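Local atomic coordinates of protein SSD1 (Saccharomyces cerevisiae S288C, PDB entry 7AM1), a protein that binds mRNA untranslated regions and represses translation, as a pseudonuclease of the RNase II family that lacks nuclease activity. Residues L429-N435 with M664-H670. Numbering follows the deposited sequence.
Sequences LLPQSFN and MRRYADH
Leu429 and Met664 contribute most to the contact, with Leu430 beside them. Leu429 reaches the backbone of 664-670 because its CG lies anti to the backbone N (chi1 176°). Leu429 CD2 rests 3.6 Å from Arg666 N, while Leu429 CB sits 3.4 Å from Met664 O. Leu430 points CD1 at Met664 SD, 3.9 Å away, and the two side chains meet roughly at right angles. Leu430 CD2 lies 4.0 Å from His670 CE1. Met664 bends at chi2 and chi3, which brings Met664 CE 3.8 Å from Asn435 OD1.

The polar link is one water that joins the segments. It donates to Met664 O (2.6 Å) and Asn435 OD1 (2.9 Å) and accepts from Leu430 N.

Within 664-670, Arg666 holds Asp669 side-on through NE and NH2, one nitrogen to each carboxylate oxygen. The third nitrogen of Arg666, NH1, forms a salt bridge with Asp530, which also pairs with Arg665. His670 NE2 hydrogen-bonds to Pro663 O, and the CB of His670 lies over the centre of one face of the Tyr667 ring.

The contact joins two loops of the RNB domain, each leading into a helix, 432-438 and 668-681. Van der Waals packing holds them together without a direct polar bond, and the water bridges Leu430 N and Asn435 OD1 to Met664 O.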
loop_
_atom_site.group_PDB
_atom_site.type_symbol
_atom_site.label_atom_id
_atom_site.label_comp_id
_atom_site.label_asym_id
_atom_site.label_seq_id
_atom_site.Cartn_x
_atom_site.Cartn_y
_atom_site.Cartn_z
ATOM N N LEU A 429 -5.231 -12.958 -12.472
ATOM C CA LEU A 429 -6.362 -13.530 -11.752
ATOM C C LEU A 429 -6.846 -14.796 -12.448
ATOM O O LEU A 429 -7.076 -15.824 -11.802
ATOM C CB LEU A 429 -7.497 -12.512 -11.648
ATOM C CG LEU A 429 -8.797 -13.004 -11.001
ATOM C CD1 LEU A 429 -8.559 -13.384 -9.550
ATOM C CD2 LEU A 429 -9.890 -11.951 -11.113
ATOM N N LEU A 430 -6.977 -14.734 -13.761
ATOM C CA LEU A 430 -7.586 -15.768 -14.582
ATOM C C LEU A 430 -6.525 -16.565 -15.321
ATOM O O LEU A 430 -5.349 -16.194 -15.350
ATOM C CB LEU A 430 -8.551 -15.126 -15.580
ATOM C CG LEU A 430 -9.680 -14.304 -14.955
ATOM C CD1 LEU A 430 -10.384 -13.464 -16.009
ATOM C CD2 LEU A 430 -10.665 -15.218 -14.247
ATOM N N PRO A 431 -6.909 -17.685 -15.933
ATOM C CA PRO A 431 -5.966 -18.404 -16.796
ATOM C C PRO A 431 -5.497 -17.520 -17.938
ATOM O O PRO A 431 -6.227 -16.649 -18.420
ATOM C CB PRO A 431 -6.782 -19.598 -17.307
ATOM C CG PRO A 431 -7.880 -19.772 -16.310
ATOM C CD PRO A 431 -8.202 -18.384 -15.825
ATOM N N GLN A 432 -4.257 -17.760 -18.376
ATOM C CA GLN A 432 -3.698 -16.995 -19.484
ATOM C C GLN A 432 -4.633 -17.002 -20.684
ATOM O O GLN A 432 -4.763 -15.995 -21.389
ATOM C CB GLN A 432 -2.336 -17.565 -19.881
ATOM C CG GLN A 432 -1.161 -16.708 -19.463
ATOM C CD GLN A 432 -1.173 -15.349 -20.129
ATOM O OE1 GLN A 432 -1.785 -15.168 -21.179
ATOM N NE2 GLN A 432 -0.499 -14.383 -19.517
ATOM N N SER A 433 -5.310 -18.131 -20.919
ATOM C CA SER A 433 -6.210 -18.239 -22.060
ATOM C C SER A 433 -7.332 -17.212 -21.995
ATOM O O SER A 433 -7.810 -16.753 -23.039
ATOM C CB SER A 433 -6.789 -19.653 -22.130
ATOM O OG SER A 433 -7.516 -19.961 -20.952
ATOM N N PHE A 434 -7.769 -16.841 -20.790
ATOM C CA PHE A 434 -8.803 -15.821 -20.659
ATOM C C PHE A 434 -8.259 -14.444 -21.009
ATOM O O PHE A 434 -8.894 -13.681 -21.747
ATOM C CB PHE A 434 -9.373 -15.825 -19.240
ATOM C CG PHE A 434 -10.393 -16.897 -18.998
ATOM C CD1 PHE A 434 -10.038 -18.236 -19.046
ATOM C CD2 PHE A 434 -11.704 -16.567 -18.707
ATOM C CE1 PHE A 434 -10.975 -19.224 -18.819
ATOM C CE2 PHE A 434 -12.645 -17.550 -18.477
ATOM C CZ PHE A 434 -12.281 -18.880 -18.534
ATOM N N ASN A 435 -7.084 -14.100 -20.475
ATOM C CA ASN A 435 -6.450 -12.831 -20.812
ATOM C C ASN A 435 -6.316 -12.671 -22.319
ATOM O O ASN A 435 -6.732 -11.658 -22.892
ATOM C CB ASN A 435 -5.075 -12.748 -20.146
ATOM C CG ASN A 435 -5.161 -12.520 -18.654
ATOM O OD1 ASN A 435 -6.189 -12.773 -18.032
ATOM N ND2 ASN A 435 -4.071 -12.045 -18.069
ATOM N N MET A 664 -10.928 -8.421 -14.811
ATOM C CA MET A 664 -9.813 -9.268 -15.212
ATOM C C MET A 664 -8.754 -9.409 -14.126
ATOM O O MET A 664 -7.886 -10.279 -14.247
ATOM C CB MET A 664 -9.159 -8.731 -16.487
ATOM C CG MET A 664 -10.089 -8.673 -17.691
ATOM S SD MET A 664 -10.686 -10.298 -18.199
ATOM C CE MET A 664 -9.294 -10.904 -19.144
ATOM N N ARG A 665 -8.796 -8.581 -13.073
ATOM C CA ARG A 665 -7.805 -8.653 -12.008
ATOM C C ARG A 665 -8.385 -8.660 -10.601
ATOM O O ARG A 665 -7.625 -8.879 -9.650
ATOM C CB ARG A 665 -6.805 -7.486 -12.118
ATOM C CG ARG A 665 -7.430 -6.098 -12.264
ATOM C CD ARG A 665 -6.345 -5.029 -12.320
ATOM N NE ARG A 665 -6.869 -3.669 -12.304
ATOM C CZ ARG A 665 -7.160 -2.985 -11.200
ATOM N NH1 ARG A 665 -7.004 -3.537 -10.000
ATOM N NH2 ARG A 665 -7.624 -1.745 -11.298
ATOM N N ARG A 666 -9.690 -8.447 -10.435
ATOM C CA ARG A 666 -10.342 -8.461 -9.131
ATOM C C ARG A 666 -11.532 -9.411 -9.166
ATOM O O ARG A 666 -12.420 -9.269 -10.014
ATOM C CB ARG A 666 -10.816 -7.061 -8.733
ATOM C CG ARG A 666 -9.740 -5.998 -8.760
ATOM C CD ARG A 666 -10.247 -4.708 -8.112
ATOM N NE ARG A 666 -11.416 -4.167 -8.813
ATOM C CZ ARG A 666 -11.547 -2.905 -9.226
ATOM N NH1 ARG A 666 -10.583 -2.018 -9.010
ATOM N NH2 ARG A 666 -12.654 -2.526 -9.855
ATOM N N TYR A 667 -11.562 -10.371 -8.239
ATOM C CA TYR A 667 -12.691 -11.290 -8.207
ATOM C C TYR A 667 -13.946 -10.646 -7.629
ATOM O O TYR A 667 -15.056 -11.058 -7.975
ATOM C CB TYR A 667 -12.368 -12.548 -7.398
ATOM C CG TYR A 667 -13.466 -13.575 -7.516
ATOM C CD1 TYR A 667 -13.507 -14.448 -8.594
ATOM C CD2 TYR A 667 -14.491 -13.638 -6.580
ATOM C CE1 TYR A 667 -14.522 -15.374 -8.724
ATOM C CE2 TYR A 667 -15.511 -14.561 -6.702
ATOM C CZ TYR A 667 -15.522 -15.425 -7.774
ATOM O OH TYR A 667 -16.537 -16.343 -7.894
ATOM N N ALA A 668 -13.804 -9.655 -6.744
ATOM C CA ALA A 668 -14.985 -8.980 -6.216
ATOM C C ALA A 668 -15.862 -8.464 -7.351
ATOM O O ALA A 668 -17.096 -8.530 -7.278
ATOM C CB ALA A 668 -14.571 -7.830 -5.297
ATOM N N ASP A 669 -15.235 -7.962 -8.419
ATOM C CA ASP A 669 -15.981 -7.465 -9.568
ATOM C C ASP A 669 -16.833 -8.557 -10.201
ATOM O O ASP A 669 -17.896 -8.264 -10.760
ATOM C CB ASP A 669 -15.017 -6.874 -10.599
ATOM C CG ASP A 669 -14.292 -5.640 -10.082
ATOM O OD1 ASP A 669 -13.738 -5.713 -8.966
ATOM O OD2 ASP A 669 -14.260 -4.608 -10.788
ATOM N N HIS A 670 -16.385 -9.816 -10.138
ATOM C CA HIS A 670 -17.200 -10.909 -10.656
ATOM C C HIS A 670 -18.525 -10.986 -9.916
ATOM O O HIS A 670 -19.589 -11.099 -10.533
ATOM C CB HIS A 670 -16.456 -12.240 -10.544
ATOM C CG HIS A 670 -15.304 -12.370 -11.488
ATOM N ND1 HIS A 670 -15.039 -13.532 -12.181
ATOM C CD2 HIS A 670 -14.349 -11.484 -11.858
ATOM C CE1 HIS A 670 -13.970 -13.356 -12.936
ATOM N NE2 HIS A 670 -13.532 -12.122 -12.759
HETATM O O HOH W 1 -6.514 -12.180 -15.255
#